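L0028 (Mitochondria associated protein) (Escherichia coli, PDB 3GCG) probably acts as a secreted bacterial effector that switches on host Rho-family GTPases as a guanine nucleotide exchange factor, as related IpaB/EvcA family proteins do. Local coordinates at residues B[52-55]-B[56-60]; B[155-158]-B[159-162]; B[69-72]-B[73-77]. All coordinates share one frame; numbering follows the deposited sequence.

Interaction 1: residues B[52-55]-B[56-60]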
ATOM      1  N   ILE B  52       4.970   8.478  10.775  1.00 19.48           N
ATOM      2  CA  ILE B  52       5.558   9.803  10.723  1.00 19.15           C
ATOM      3  C   ILE B  52       6.048  10.124   9.312  1.00 17.91           C
ATOM      4  O   ILE B  52       5.866  11.246   8.833  1.00 16.35           O
ATOM      5  CB  ILE B  52       6.731   9.916  11.702  1.00 19.80           C
ATOM      6  CG1 ILE B  52       6.219   9.784  13.138  1.00 21.38           C
ATOM      7  CG2 ILE B  52       7.448  11.252  11.512  1.00 22.61           C
ATOM      8  CD1 ILE B  52       7.348   9.680  14.171  1.00 23.40           C
ATOM      9  N   SER B  53       6.666   9.137   8.656  1.00 16.42           N
ATOM     10  CA  SER B  53       7.174   9.308   7.291  1.00 15.72           C
ATOM     11  C   SER B  53       6.037   9.546   6.321  1.00 15.20           C
ATOM     12  O   SER B  53       6.158  10.335   5.388  1.00 15.59           O
ATOM     13  CB  SER B  53       7.949   8.070   6.828  1.00 14.75           C
ATOM     14  OG  SER B  53       9.142   7.911   7.566  1.00 14.50           O
ATOM     15  N   ARG B  54       4.930   8.850   6.529  1.00 16.18           N
ATOM     16  CA  ARG B  54       3.798   9.026   5.644  1.00 18.19           C
ATOM     17  C   ARG B  54       3.198  10.411   5.896  1.00 16.73           C
ATOM     18  O   ARG B  54       2.789  11.091   4.958  1.00 17.26           O
ATOM     19  CB  ARG B  54       2.797   7.883   5.853  1.00 21.13           C
ATOM     20  CG  ARG B  54       1.523   8.206   6.569  1.00 27.30           C
ATOM     21  CD  ARG B  54       0.397   8.489   5.601  1.00 31.15           C
ATOM     22  NE  ARG B  54      -0.883   8.503   6.302  1.00 38.45           N
ATOM     23  CZ  ARG B  54      -1.572   7.414   6.625  1.00 41.02           C
ATOM     24  NH1 ARG B  54      -1.116   6.211   6.297  1.00 43.15           N
ATOM     25  NH2 ARG B  54      -2.704   7.525   7.313  1.00 44.07           N
ATOM     26  N   THR B  55       3.178  10.841   7.156  1.00 15.52           N
ATOM     27  CA  THR B  55       2.666  12.170   7.504  1.00 16.47           C
ATOM     28  C   THR B  55       3.518  13.197   6.756  1.00 15.80           C
ATOM     29  O   THR B  55       3.003  14.169   6.214  1.00 15.44           O
ATOM     30  CB  THR B  55       2.764  12.445   9.029  1.00 15.26           C
ATOM     31  OG1 THR B  55       1.917  11.532   9.734  1.00 16.07           O
ATOM     32  CG2 THR B  55       2.307  13.858   9.355  1.00 17.46           C
ATOM     33  N   VAL B  56       4.827  12.959   6.720  1.00 15.39           N
ATOM     34  CA  VAL B  56       5.735  13.857   6.022  1.00 15.09           C
ATOM     35  C   VAL B  56       5.471  13.826   4.522  1.00 15.55           C
ATOM     36  O   VAL B  56       5.359  14.870   3.891  1.00 18.33           O
ATOM     37  CB  VAL B  56       7.210  13.484   6.272  1.00 12.96           C
ATOM     38  CG1 VAL B  56       8.104  14.306   5.371  1.00 13.47           C
ATOM     39  CG2 VAL B  56       7.577  13.724   7.729  1.00 12.43           C
ATOM     40  N   ASN B  57       5.377  12.631   3.948  1.00 16.11           N
ATOM     41  CA  ASN B  57       5.118  12.503   2.518  1.00 16.85           C
ATOM     42  C   ASN B  57       3.781  13.114   2.119  1.00 16.38           C
ATOM     43  O   ASN B  57       3.634  13.647   1.029  1.00 17.03           O
ATOM     44  CB  ASN B  57       5.155  11.036   2.091  1.00 14.54           C
ATOM     45  CG  ASN B  57       6.534  10.596   1.681  1.00 14.63           C
ATOM     46  OD1 ASN B  57       7.201  11.276   0.913  1.00 16.63           O
ATOM     47  ND2 ASN B  57       6.972   9.449   2.187  1.00 19.41           N
ATOM     48  N   ARG B  58       2.816  13.020   3.020  1.00 19.07           N
ATOM     49  CA  ARG B  58       1.480  13.556   2.811  1.00 21.57           C
ATOM     50  C   ARG B  58       1.561  15.077   2.725  1.00 22.20           C
ATOM     51  O   ARG B  58       0.882  15.707   1.910  1.00 20.94           O
ATOM     52  CB  ARG B  58       0.594  13.164   3.990  1.00 23.87           C
ATOM     53  CG  ARG B  58      -0.864  13.022   3.668  1.00 30.83           C
ATOM     54  CD  ARG B  58      -1.368  11.683   4.191  1.00 36.90           C
ATOM     55  NE  ARG B  58      -2.345  11.102   3.281  1.00 42.94           N
ATOM     56  CZ  ARG B  58      -3.639  11.398   3.280  1.00 43.56           C
ATOM     57  NH1 ARG B  58      -4.136  12.264   4.152  1.00 45.97           N
ATOM     58  NH2 ARG B  58      -4.428  10.850   2.377  1.00 44.56           N
ATOM     59  N   THR B  59       2.388  15.664   3.586  1.00 21.02           N
ATOM     60  CA  THR B  59       2.552  17.110   3.610  1.00 22.10           C
ATOM     61  C   THR B  59       3.237  17.558   2.319  1.00 22.97           C
ATOM     62  O   THR B  59       2.917  18.611   1.764  1.00 24.26           O
ATOM     63  CB  THR B  59       3.393  17.552   4.831  1.00 20.18           C
ATOM     64  OG1 THR B  59       2.778  17.070   6.033  1.00 18.05           O
ATOM     65  CG2 THR B  59       3.484  19.064   4.897  1.00 19.51           C
ATOM     66  N   LEU B  60       4.181  16.751   1.846  1.00 20.86           N
ATOM     67  CA  LEU B  60       4.876  17.077   0.611  1.00 21.52           C
ATOM     68  C   LEU B  60       3.902  17.002  -0.559  1.00 21.63           C
ATOM     69  O   LEU B  60       3.924  17.859  -1.441  1.00 20.54           O
ATOM     70  CB  LEU B  60       6.049  16.118   0.387  1.00 19.39           C
ATOM     71  CG  LEU B  60       7.301  16.460   1.197  1.00 19.93           C
ATOM     72  CD1 LEU B  60       8.318  15.335   1.115  1.00 18.46           C
ATOM     73  CD2 LEU B  60       7.881  17.756   0.659  1.00 18.17           C
TER
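Val56 gives its backbone N to Ile52 O at 2.9 Å, and its side chain comes close to the same oxygen: with CG1 anti to the backbone N (chi1 172°), CG2 lies 3.2 Å from Ile52 O. Asn57 N then bonds Ser53 O at 2.8 Å. Its ND2 is held by the carbonyls of Gly95 and Met93, while Ser53 OG turns to Thr49 O and Asp92 N. All this is one run of alpha helix 41-67, largely buried, with side chains on helices 73-87 and 152-166. At Arg58 the backbone N meets Arg54 O at 2.7 Å, and the two arginine chains run side by side in the same direction. Arg58 CD lies 3.8 Å from Arg54 NE, the guanidinium planes turned 61° apart; Arg58 NE is buried without a partner in the model. Glu136 makes a salt bridge with Arg54 and a weak, long ion pair with Arg58, whose firmer partner is an acidic side chain of another protein chain. Last is Thr59, with two donors on Thr55 O: OG1 at 2.9 Å and N at 3.1 Å approach opposite faces of the carbonyl plane. OG1 folds back because it lies beside the backbone N, chi1 -56°.

Interaction 2: residues B[155-158]-B[159-162]; sequences IKAI and TQNA
Two donors of Thr159 grip Ile155 O, the hydroxyl OG1 at 2.8 Å and the backbone N at 2.9 Å. This is the usual hydroxyl-to-carbonyl back-bond of a threonine inside an alpha helix, here helix 152-166, the last helix of the model. The two donors reach the oxygen from opposite faces of its plane: N is only moderately tilted, whereas OG1 stands 38° above it. OG1 gets there because it lies anti to the carbonyl carbon and beside the backbone N (chi1 -60°). A buried hydroxyl is thereby satisfied by its own helix, and its bond also limits how freely the side chain can rotate. CG2, anti to the backbone N, packs against Thr59 CG2 of helix 41-67.

The two turns present an inner and an outer face. Ile155, Thr159 and the chain of Lys156 lean on helix 41-67; Ile158, Thr159 and Ala162 meet helix 73-87, where Ile158 touches Ala86 and Leu87. Ala157, Gln160 and Asn161 form the exposed side, with Lys156 at its border. Along the backbone, Gln160 N bonds Lys156 O at 2.8 Å and Asn161 N bonds Ala157 O at 3.0 Å, while the Ala162 N to Ile158 O bond is weak. The Gln160 chain, extended beyond CG, runs back past the preceding turn, its CG passing 3.2 Å from Lys156 O and its OE1 coming to 3.6 Å from Ala157 CA.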
ATOM      1  N   ILE B 155       4.314  17.582  13.430  1.00 23.03           N
ATOM      2  CA  ILE B 155       5.062  16.964  12.337  1.00 22.33           C
ATOM      3  C   ILE B 155       4.820  17.752  11.044  1.00 21.25           C
ATOM      4  O   ILE B 155       5.762  18.076  10.317  1.00 22.45           O
ATOM      5  CB  ILE B 155       4.615  15.495  12.133  1.00 20.58           C
ATOM      6  CG1 ILE B 155       4.985  14.667  13.360  1.00 21.38           C
ATOM      7  CG2 ILE B 155       5.260  14.907  10.895  1.00 19.93           C
ATOM      8  CD1 ILE B 155       4.396  13.278  13.338  1.00 21.36           C
ATOM      9  N   LYS B 156       3.554  18.054  10.766  1.00 20.76           N
ATOM     10  CA  LYS B 156       3.177  18.821   9.578  1.00 21.79           C
ATOM     11  C   LYS B 156       3.847  20.193   9.524  1.00 21.22           C
ATOM     12  O   LYS B 156       4.386  20.589   8.493  1.00 20.44           O
ATOM     13  CB  LYS B 156       1.665  19.036   9.531  1.00 23.42           C
ATOM     14  CG  LYS B 156       0.845  17.821   9.124  1.00 29.58           C
ATOM     15  CD  LYS B 156      -0.609  18.225   8.849  1.00 30.56           C
ATOM     16  CE  LYS B 156      -1.432  17.049   8.341  1.00 33.19           C
ATOM     17  NZ  LYS B 156      -2.826  17.447   7.971  1.00 37.52           N
ATOM     18  N   ALA B 157       3.787  20.919  10.637  1.00 20.96           N
ATOM     19  CA  ALA B 157       4.373  22.257  10.724  1.00 20.77           C
ATOM     20  C   ALA B 157       5.888  22.195  10.522  1.00 21.07           C
ATOM     21  O   ALA B 157       6.455  22.961   9.748  1.00 17.07           O
ATOM     22  CB  ALA B 157       4.042  22.883  12.080  1.00 20.47           C
ATOM     23  N   ILE B 158       6.537  21.277  11.230  1.00 21.08           N
ATOM     24  CA  ILE B 158       7.973  21.107  11.102  1.00 21.51           C
ATOM     25  C   ILE B 158       8.329  20.829   9.641  1.00 21.29           C
ATOM     26  O   ILE B 158       9.280  21.399   9.108  1.00 21.25           O
ATOM     27  CB  ILE B 158       8.458  19.942  11.981  1.00 23.83           C
ATOM     28  CG1 ILE B 158       8.275  20.306  13.458  1.00 21.94           C
ATOM     29  CG2 ILE B 158       9.907  19.609  11.651  1.00 23.17           C
ATOM     30  CD1 ILE B 158       8.663  19.196  14.418  1.00 24.63           C
ATOM     31  N   THR B 159       7.553  19.962   8.994  1.00 20.47           N
ATOM     32  CA  THR B 159       7.789  19.625   7.591  1.00 21.11           C
ATOM     33  C   THR B 159       7.613  20.854   6.698  1.00 21.96           C
ATOM     34  O   THR B 159       8.448  21.128   5.834  1.00 20.07           O
ATOM     35  CB  THR B 159       6.825  18.518   7.109  1.00 21.31           C
ATOM     36  OG1 THR B 159       7.011  17.340   7.905  1.00 20.58           O
ATOM     37  CG2 THR B 159       7.073  18.188   5.643  1.00 18.60           C
ATOM     38  N   GLN B 160       6.521  21.588   6.910  1.00 22.81           N
ATOM     39  CA  GLN B 160       6.238  22.796   6.136  1.00 24.45           C
ATOM     40  C   GLN B 160       7.431  23.745   6.185  1.00 23.78           C
ATOM     41  O   GLN B 160       7.809  24.355   5.179  1.00 24.08           O
ATOM     42  CB  GLN B 160       5.001  23.518   6.695  1.00 28.00           C
ATOM     43  CG  GLN B 160       3.678  22.838   6.391  1.00 34.47           C
ATOM     44  CD  GLN B 160       2.483  23.592   6.955  1.00 37.79           C
ATOM     45  OE1 GLN B 160       2.375  23.791   8.169  1.00 39.45           O
ATOM     46  NE2 GLN B 160       1.573  24.009   6.075  1.00 39.10           N
ATOM     47  N   ASN B 161       8.014  23.865   7.371  1.00 21.23           N
ATOM     48  CA  ASN B 161       9.160  24.734   7.585  1.00 21.23           C
ATOM     49  C   ASN B 161      10.388  24.183   6.860  1.00 20.74           C
ATOM     50  O   ASN B 161      11.278  24.940   6.484  1.00 21.39           O
ATOM     51  CB  ASN B 161       9.444  24.860   9.085  1.00 22.44           C
ATOM     52  CG  ASN B 161      10.090  26.183   9.443  1.00 26.27           C
ATOM     53  OD1 ASN B 161      11.269  26.238   9.797  1.00 28.99           O
ATOM     54  ND2 ASN B 161       9.319  27.263   9.341  1.00 23.66           N
ATOM     55  N   ALA B 162      10.436  22.865   6.679  1.00 19.98           N
ATOM     56  CA  ALA B 162      11.551  22.238   5.972  1.00 19.56           C
ATOM     57  C   ALA B 162      11.374  22.541   4.488  1.00 19.21           C
ATOM     58  O   ALA B 162      12.315  22.945   3.803  1.00 19.51           O
ATOM     59  CB  ALA B 162      11.546  20.725   6.202  1.00 18.86           C
TER

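Interaction 3: residues B[69-72]-B[73-77]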
ATOM      1  N   SER B  69       4.304  22.302  -8.026  1.00 47.16           N
ATOM      2  CA  SER B  69       5.750  22.171  -7.975  1.00 47.76           C
ATOM      3  C   SER B  69       6.187  20.725  -8.142  1.00 46.99           C
ATOM      4  O   SER B  69       5.391  19.799  -8.016  1.00 46.49           O
ATOM      5  CB  SER B  69       6.289  22.702  -6.644  1.00 48.87           C
ATOM      6  OG  SER B  69       6.119  24.104  -6.540  1.00 51.18           O
ATOM      7  N   VAL B  70       7.465  20.550  -8.441  1.00 46.60           N
ATOM      8  CA  VAL B  70       8.053  19.234  -8.595  1.00 46.95           C
ATOM      9  C   VAL B  70       9.356  19.287  -7.828  1.00 46.70           C
ATOM     10  O   VAL B  70      10.274  20.018  -8.204  1.00 48.02           O
ATOM     11  CB  VAL B  70       8.365  18.897 -10.064  1.00 48.18           C
ATOM     12  CG1 VAL B  70       9.217  17.631 -10.135  1.00 48.28           C
ATOM     13  CG2 VAL B  70       7.069  18.701 -10.843  1.00 49.36           C
ATOM     14  N   ILE B  71       9.428  18.534  -6.739  1.00 45.31           N
ATOM     15  CA  ILE B  71      10.632  18.501  -5.922  1.00 43.06           C
ATOM     16  C   ILE B  71      11.449  17.259  -6.252  1.00 41.45           C
ATOM     17  O   ILE B  71      10.934  16.141  -6.214  1.00 41.22           O
ATOM     18  CB  ILE B  71      10.279  18.490  -4.423  1.00 43.09           C
ATOM     19  CG1 ILE B  71      11.522  18.151  -3.598  1.00 43.05           C
ATOM     20  CG2 ILE B  71       9.165  17.495  -4.165  1.00 43.87           C
ATOM     21  CD1 ILE B  71      11.240  17.909  -2.136  1.00 42.51           C
ATOM     22  N   SER B  72      12.721  17.458  -6.580  1.00 40.02           N
ATOM     23  CA  SER B  72      13.601  16.344  -6.904  1.00 40.03           C
ATOM     24  C   SER B  72      13.780  15.458  -5.676  1.00 39.47           C
ATOM     25  O   SER B  72      13.699  15.923  -4.537  1.00 37.40           O
ATOM     26  CB  SER B  72      14.967  16.848  -7.375  1.00 39.59           C
ATOM     27  OG  SER B  72      15.655  17.507  -6.330  1.00 41.42           O
ATOM     28  N   LYS B  73      14.024  14.177  -5.922  1.00 40.13           N
ATOM     29  CA  LYS B  73      14.205  13.215  -4.849  1.00 41.55           C
ATOM     30  C   LYS B  73      15.381  13.618  -3.970  1.00 40.72           C
ATOM     31  O   LYS B  73      15.463  13.216  -2.812  1.00 41.61           O
ATOM     32  CB  LYS B  73      14.424  11.820  -5.433  1.00 43.73           C
ATOM     33  CG  LYS B  73      13.381  11.417  -6.478  1.00 47.29           C
ATOM     34  CD  LYS B  73      12.069  10.902  -5.880  1.00 49.13           C
ATOM     35  CE  LYS B  73      11.105  10.494  -7.002  1.00 51.87           C
ATOM     36  NZ  LYS B  73      10.118   9.443  -6.601  1.00 52.72           N
ATOM     37  N   GLU B  74      16.296  14.412  -4.517  1.00 40.29           N
ATOM     38  CA  GLU B  74      17.441  14.875  -3.737  1.00 38.95           C
ATOM     39  C   GLU B  74      16.872  15.793  -2.666  1.00 36.94           C
ATOM     40  O   GLU B  74      17.041  15.565  -1.468  1.00 36.69           O
ATOM     41  CB  GLU B  74      18.420  15.672  -4.603  1.00 40.58           C
ATOM     42  CG  GLU B  74      19.739  15.970  -3.891  1.00 43.72           C
ATOM     43  CD  GLU B  74      20.669  16.872  -4.694  1.00 46.31           C
ATOM     44  OE1 GLU B  74      20.802  16.652  -5.919  1.00 46.98           O
ATOM     45  OE2 GLU B  74      21.276  17.791  -4.096  1.00 44.50           O
ATOM     46  N   THR B  75      16.184  16.830  -3.126  1.00 34.36           N
ATOM     47  CA  THR B  75      15.563  17.803  -2.244  1.00 32.56           C
ATOM     48  C   THR B  75      14.628  17.100  -1.267  1.00 29.87           C
ATOM     49  O   THR B  75      14.554  17.465  -0.100  1.00 30.63           O
ATOM     50  CB  THR B  75      14.780  18.842  -3.059  1.00 33.21           C
ATOM     51  OG1 THR B  75      15.644  19.402  -4.057  1.00 34.49           O
ATOM     52  CG2 THR B  75      14.274  19.960  -2.159  1.00 32.12           C
ATOM     53  N   LYS B  76      13.917  16.087  -1.742  1.00 27.60           N
ATOM     54  CA  LYS B  76      13.017  15.344  -0.868  1.00 27.03           C
ATOM     55  C   LYS B  76      13.833  14.758   0.293  1.00 26.29           C
ATOM     56  O   LYS B  76      13.406  14.796   1.448  1.00 25.56           O
ATOM     57  CB  LYS B  76      12.332  14.231  -1.651  1.00 25.29           C
ATOM     58  CG  LYS B  76      11.312  13.433  -0.871  1.00 25.32           C
ATOM     59  CD  LYS B  76      10.741  12.334  -1.759  1.00 26.60           C
ATOM     60  CE  LYS B  76       9.758  11.426  -1.024  1.00 30.43           C
ATOM     61  NZ  LYS B  76       9.143  10.444  -1.973  1.00 32.07           N
ATOM     62  N   GLY B  77      15.015  14.236  -0.023  1.00 25.93           N
ATOM     63  CA  GLY B  77      15.871  13.671   1.003  1.00 24.83           C
ATOM     64  C   GLY B  77      16.329  14.714   2.010  1.00 24.22           C
ATOM     65  O   GLY B  77      16.361  14.456   3.217  1.00 22.92           O
TER
HETATM   66  O   HOH W   1      13.926  19.880  -6.388  1.00 28.90           O
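Ile71 and Ser72 bring the chain into helix 73-87 and both fold onto its first turn, Ser72 standing at the N-cap. The polar contacts belong to Ser72. Its carbonyl O takes the backbone N-H of Lys76 at 2.8 Å, in the carbonyl plane and fairly straight at 157°; this is the first regular i to i+4 bond of the helix. The Ser72 side chain turns to the same end. With chi1 at 66°, OG lies between its own backbone N and carbonyl carbon, and this brings it to 3.0 Å from Thr75 OG1, over the start of the helix. A water bridges the two residues: it accepts the N-H of Ser72, with 2.7 Å between Ser72 N and the water oxygen, and is hydrogen-bonded to Thr75 OG1. The backbone N just ahead of the helix and a hydroxyl of its first turn thus share one solvent molecule.

The apolar contacts belong to Ile71. Ile71 and Lys76 hold the positions just before the N-cap and at the fourth helical residue, those of a hydrophobic staple; the arrangement is only staple-like, with Lys76 CB alone taking part from the lysine side chain. Ile71 CG1 runs across the branched end of Thr75, with Ile71 CG1 to Thr75 CB at 3.4 Å, tighter than usual van der Waals contact. The terminal CD1 reaches on over the backbone of Lys76. Elsewhere Ile71 touches Cys64 of helix 41-67, and the extended Lys76 chain leads away to Asn57, Leu60 and Met93, where it also packs on a polar side chain of another protein chain. Ile71 CD1 sits 3.9 Å from Lys76 CB and only 3.3 Å from Lys76 N.

How the interactions relate
From the N terminus the chain meets interaction 1 in the middle of helix 41-67, then interaction 3 where the connecting loop enters helix 73-87, and much later interaction 2 in helix 152-166. Each joins adjacent segments, so none closes a long loop, and the three stand in series without nesting or crossing. Interaction 1 is the shared neighbour. Towards interaction 2 it packs Thr55 CG2 3.5 Å from Ile155 CG2, and Thr59 on Lys156 and Thr159; towards interaction 3, Asn57 OD1 lies 3.2 Å from Lys76 CE. Interactions 2 and 3 do not touch, their nearest atoms being about 7 Å apart.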